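Local coordinates for protein epoxyqueuosine reductase (Streptococcus thermophilus, PDB 5D6S) that belongs to the QueG family of epoxyqueuosine reductases and binds cobalamin and two iron–sulfur clusters, at residues I95-Y101 with Y189-L195; L341-I345 with A357-L361. All blocks are in the same frame, centred on the assembly; numbering follows the deposited sequence.

Interaction 1 (I95-Y101 with Y189-L195); sequences ISIAVAY and YMYLGEL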
# COMPACT_ATOMS: atom_id res chain seq x y z
N ILE A 95 18.93 -12.82 5.08
CA ILE A 95 18.08 -13.71 4.31
C ILE A 95 16.81 -12.97 3.92
O ILE A 95 16.01 -12.63 4.79
CB ILE A 95 17.68 -14.95 5.11
CG1 ILE A 95 18.92 -15.57 5.76
CG2 ILE A 95 16.94 -15.93 4.23
CD1 ILE A 95 18.62 -16.70 6.74
N SER A 96 16.64 -12.74 2.63
CA SER A 96 15.46 -12.07 2.12
C SER A 96 14.41 -13.10 1.78
O SER A 96 14.70 -14.01 1.01
CB SER A 96 15.78 -11.26 0.87
OG SER A 96 14.59 -10.77 0.28
N ILE A 97 13.19 -12.93 2.30
CA ILE A 97 12.06 -13.77 1.88
C ILE A 97 11.05 -13.03 1.00
O ILE A 97 11.00 -11.80 0.99
CB ILE A 97 11.33 -14.44 3.06
CG1 ILE A 97 10.67 -13.41 3.95
CG2 ILE A 97 12.31 -15.26 3.86
CD1 ILE A 97 9.64 -14.05 4.86
N ALA A 98 10.30 -13.80 0.22
CA ALA A 98 9.25 -13.28 -0.62
C ALA A 98 8.07 -14.24 -0.58
O ALA A 98 8.26 -15.45 -0.72
CB ALA A 98 9.74 -13.11 -2.05
N VAL A 99 6.87 -13.71 -0.34
CA VAL A 99 5.66 -14.52 -0.36
C VAL A 99 4.78 -13.91 -1.42
O VAL A 99 4.51 -12.70 -1.39
CB VAL A 99 4.93 -14.51 0.99
CG1 VAL A 99 3.63 -15.31 0.91
CG2 VAL A 99 5.81 -15.09 2.08
N ALA A 100 4.34 -14.73 -2.37
CA ALA A 100 3.53 -14.22 -3.46
C ALA A 100 2.08 -14.08 -3.03
O ALA A 100 1.62 -14.81 -2.15
CB ALA A 100 3.66 -15.13 -4.67
N TYR A 101 1.36 -13.16 -3.67
CA TYR A 101 -0.09 -12.96 -3.42
C TYR A 101 -0.86 -12.74 -4.72
O TYR A 101 -0.33 -12.17 -5.69
CB TYR A 101 -0.33 -11.79 -2.45
CG TYR A 101 0.14 -10.43 -2.94
CD1 TYR A 101 1.41 -9.99 -2.69
CD2 TYR A 101 -0.72 -9.57 -3.60
CE1 TYR A 101 1.84 -8.72 -3.09
CE2 TYR A 101 -0.30 -8.31 -4.01
CZ TYR A 101 0.98 -7.88 -3.76
OH TYR A 101 1.44 -6.64 -4.17
N TYR A 189 4.00 -9.01 -7.62
CA TYR A 189 2.99 -9.39 -6.61
C TYR A 189 3.54 -10.31 -5.54
O TYR A 189 3.04 -11.42 -5.32
CB TYR A 189 1.68 -9.91 -7.26
CG TYR A 189 1.07 -8.88 -8.23
CD1 TYR A 189 0.71 -7.59 -7.79
CD2 TYR A 189 0.90 -9.18 -9.57
CE1 TYR A 189 0.18 -6.65 -8.66
CE2 TYR A 189 0.36 -8.24 -10.44
CZ TYR A 189 0.01 -6.98 -9.99
OH TYR A 189 -0.54 -6.07 -10.88
N MET A 190 4.56 -9.79 -4.85
CA MET A 190 5.18 -10.42 -3.67
C MET A 190 5.31 -9.48 -2.46
O MET A 190 5.70 -8.31 -2.61
CB MET A 190 6.60 -10.89 -3.99
CG MET A 190 6.77 -11.74 -5.25
SD MET A 190 8.52 -11.97 -5.62
CE MET A 190 9.02 -10.35 -6.23
N TYR A 191 5.00 -10.01 -1.28
CA TYR A 191 5.36 -9.39 0.00
C TYR A 191 6.81 -9.72 0.31
O TYR A 191 7.27 -10.81 0.03
CB TYR A 191 4.52 -9.95 1.15
CG TYR A 191 3.01 -9.92 0.96
CD1 TYR A 191 2.35 -8.77 0.53
CD2 TYR A 191 2.24 -11.06 1.23
CE1 TYR A 191 0.97 -8.75 0.38
CE2 TYR A 191 0.85 -11.03 1.09
CZ TYR A 191 0.22 -9.88 0.66
OH TYR A 191 -1.15 -9.86 0.51
N LEU A 192 7.54 -8.77 0.89
CA LEU A 192 8.95 -8.97 1.23
C LEU A 192 9.23 -8.94 2.73
O LEU A 192 8.54 -8.28 3.49
CB LEU A 192 9.84 -7.91 0.56
CG LEU A 192 9.81 -7.87 -0.98
CD1 LEU A 192 10.84 -6.88 -1.52
CD2 LEU A 192 10.01 -9.25 -1.56
N GLY A 193 10.26 -9.69 3.12
CA GLY A 193 10.77 -9.69 4.48
C GLY A 193 12.28 -9.96 4.52
O GLY A 193 12.88 -10.30 3.50
N GLU A 194 12.86 -9.80 5.69
CA GLU A 194 14.29 -10.05 5.92
C GLU A 194 14.52 -10.68 7.28
O GLU A 194 13.87 -10.31 8.26
CB GLU A 194 15.11 -8.77 5.95
CG GLU A 194 15.02 -7.93 4.72
CD GLU A 194 13.99 -6.85 4.84
OE1 GLU A 194 13.05 -6.88 4.01
OE2 GLU A 194 14.11 -6.01 5.76
N LEU A 195 15.47 -11.60 7.33
CA LEU A 195 15.99 -12.11 8.58
C LEU A 195 17.48 -11.80 8.61
O LEU A 195 18.28 -12.47 7.93
CB LEU A 195 15.74 -13.61 8.68
CG LEU A 195 16.04 -14.25 10.03
CD1 LEU A 195 15.18 -13.67 11.13
CD2 LEU A 195 15.80 -15.75 9.93
O HOH W 1 13.58 -7.93 1.91

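Interaction 2 (L341-I345 with A357-L361); sequences LMEII and AIWAL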
# COMPACT_ATOMS: atom_id res chain seq x y z
N LEU A 341 -24.76 11.50 2.32
CA LEU A 341 -23.83 12.61 2.37
C LEU A 341 -24.46 13.75 3.17
O LEU A 341 -23.78 14.45 3.90
CB LEU A 341 -23.47 13.04 0.93
CG LEU A 341 -22.71 11.96 0.14
CD1 LEU A 341 -22.70 12.25 -1.34
CD2 LEU A 341 -21.28 11.81 0.61
N MET A 342 -25.77 13.92 3.04
CA MET A 342 -26.44 15.01 3.71
C MET A 342 -26.41 14.74 5.19
O MET A 342 -26.25 15.65 5.98
CB MET A 342 -27.86 15.22 3.18
CG MET A 342 -27.97 16.12 1.96
SD MET A 342 -29.55 15.91 1.05
CE MET A 342 -30.08 17.64 1.01
N GLU A 343 -26.53 13.48 5.58
CA GLU A 343 -26.51 13.06 6.99
C GLU A 343 -25.14 13.32 7.61
O GLU A 343 -25.03 13.84 8.73
CB GLU A 343 -26.90 11.59 7.16
CG GLU A 343 -28.40 11.33 6.95
CD GLU A 343 -28.78 9.85 6.82
OE1 GLU A 343 -28.00 8.97 7.26
OE2 GLU A 343 -29.87 9.57 6.26
N ILE A 344 -24.09 12.94 6.88
CA ILE A 344 -22.73 13.18 7.35
C ILE A 344 -22.53 14.68 7.60
O ILE A 344 -22.03 15.09 8.64
CB ILE A 344 -21.72 12.67 6.30
CG1 ILE A 344 -21.67 11.17 6.34
CG2 ILE A 344 -20.33 13.23 6.56
CD1 ILE A 344 -21.04 10.58 5.11
N ILE A 345 -22.92 15.49 6.63
CA ILE A 345 -22.73 16.93 6.69
C ILE A 345 -23.51 17.58 7.85
O ILE A 345 -23.01 18.50 8.48
CB ILE A 345 -23.15 17.61 5.38
CG1 ILE A 345 -22.21 17.21 4.24
CG2 ILE A 345 -23.17 19.12 5.55
CD1 ILE A 345 -22.75 17.59 2.87
N ALA A 357 -17.68 15.33 1.80
CA ALA A 357 -19.07 15.15 1.38
C ALA A 357 -19.64 16.40 0.66
O ALA A 357 -20.32 16.26 -0.34
CB ALA A 357 -19.95 14.78 2.55
N ILE A 358 -19.34 17.59 1.17
CA ILE A 358 -19.79 18.81 0.52
C ILE A 358 -19.29 18.88 -0.91
O ILE A 358 -20.06 19.08 -1.84
CB ILE A 358 -19.31 20.05 1.30
CG1 ILE A 358 -20.16 20.21 2.56
CG2 ILE A 358 -19.41 21.29 0.43
CD1 ILE A 358 -19.60 21.22 3.49
N TRP A 359 -17.99 18.61 -1.10
CA TRP A 359 -17.43 18.47 -2.42
C TRP A 359 -18.19 17.43 -3.22
O TRP A 359 -18.52 17.65 -4.39
CB TRP A 359 -15.94 18.07 -2.34
CG TRP A 359 -15.32 17.72 -3.67
CD1 TRP A 359 -14.95 18.59 -4.65
CD2 TRP A 359 -15.02 16.42 -4.17
NE1 TRP A 359 -14.42 17.91 -5.73
CE2 TRP A 359 -14.44 16.58 -5.45
CE3 TRP A 359 -15.15 15.14 -3.65
CZ2 TRP A 359 -14.03 15.50 -6.22
CZ3 TRP A 359 -14.73 14.04 -4.43
CH2 TRP A 359 -14.19 14.23 -5.70
N ALA A 360 -18.41 16.28 -2.61
CA ALA A 360 -19.00 15.14 -3.30
C ALA A 360 -20.39 15.49 -3.87
O ALA A 360 -20.74 15.06 -5.00
CB ALA A 360 -19.06 13.92 -2.39
N LEU A 361 -21.16 16.29 -3.15
CA LEU A 361 -22.45 16.73 -3.69
C LEU A 361 -22.29 17.58 -4.95
O LEU A 361 -23.10 17.48 -5.87
CB LEU A 361 -23.27 17.46 -2.66
CG LEU A 361 -23.79 16.59 -1.52
CD1 LEU A 361 -24.40 17.48 -0.46
CD2 LEU A 361 -24.82 15.58 -1.97

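Interaction 1 (I95-Y101 with Y189-L195)
Y101 lies between two other tyrosines of this contact. Against one face of its ring Y191 makes an offset stack, centroids 4.3 Å apart and planes at 13°, with the CE1 rim of Y191 over Y101 CD1. The opposite face is covered by the start of the other segment: Y189 CB stands almost over the ring centre, 4.1 Å from it, and the Y189 ring turns an edge to that face, planes at 71°. Y101 CG sits between its backbone N and carbonyl carbon (chi1 62°), which lays the ring over the 189-191 backbone, its rim toward M190 O and Y191 N. The backbones pair as antiparallel strands. I95–L195, I97–G193 and V99–Y191 are the hydrogen-bonded pairs, each with two bonds. The shortest is Y191 N to V99 O, 2.7 Å; G193 N to I97 O is 3.1 Å. Y101 N to Y189 O, 2.9 Å, carries the pairing past the strand end. Apolar contacts divide between the two faces. I95 and L195 meet on one, where I97 CG1 packs 3.8 Å over the CA of G193; on the other, A98 CB touches both M190 SD and L192 CD2, each at 3.9 Å. The carbonyls of M190 and L192 accept hydrogen bonds from cobalamin. These are the two central strands of a four-stranded antiparallel sheet, flanked by 45-50 and 152-155. Helix 128-144 covers the face of I97, V99 and Y191, and helix 163-169 packs on S96, L192 and E194.

Interaction 2 (L341-I345 with A357-L361)
L341, I345, A357 and L361 meet through aliphatic groups alone, with no ring or other flat side chain on a face or at an edge; the one ring of the two segments, W359, is turned elsewhere and makes a cation-pi contact with R253. A357 is the small residue at the middle: its methyl CB takes I345 CG1 at 3.7 Å and L341 CD2 at 3.8 Å, and I344 CG2 comes near it as well. The two branches of L341 are shared out, CD2 to A357 and CD1 to A360 CB and L361 CD2, the last at 4.0 Å. L341 and L361 run alongside each other, pointing opposite ways. I345 and L361 instead reach tip to tip, CD1 to CD1 at 3.7 Å. The extended chain of I345, with chi2 at 167°, carries the same CD1 methyl to I358 CG1, 3.7 Å away, and the I345 side chain lies crosswise to that of I358. The axes of 341-345 and 357-361 come within 9.5 Å, their directions 147° apart, which places these side chains between the helices. Helix 318-331 extends the apolar layer through I326, beside L341 and A360, and Y375 of helix 370-377 adds to it at I345 and L361. Helices 338-347 and 351-364 thus form an antiparallel helical hairpin in an all-helical stretch of the chain, consistent with the HEAT-like C-terminal domain of QueG proteins.

Interactions 1 and 2 are separate: their centres lie 41 Å apart on opposite sides of the chain's centre, nearest atoms about 25 Å from each other, and they share no helix or strand. Both are largely buried, although I344 in 341-345 is partly exposed, whereas every touching residue of 95-101 and 189-195 is buried. Interaction 1 joins strands distant in sequence, relies on main-chain hydrogen bonds and stacked tyrosines, and supplies M190, Y191 and L192 to the cobalamin pocket. Interaction 2 joins neighbouring helices by methyl and methylene packing; its main-chain hydrogen bonds, such as I345 N to L341 O, run within a helix. The first belongs to the ligand-binding part, the second to the helical C-terminal part.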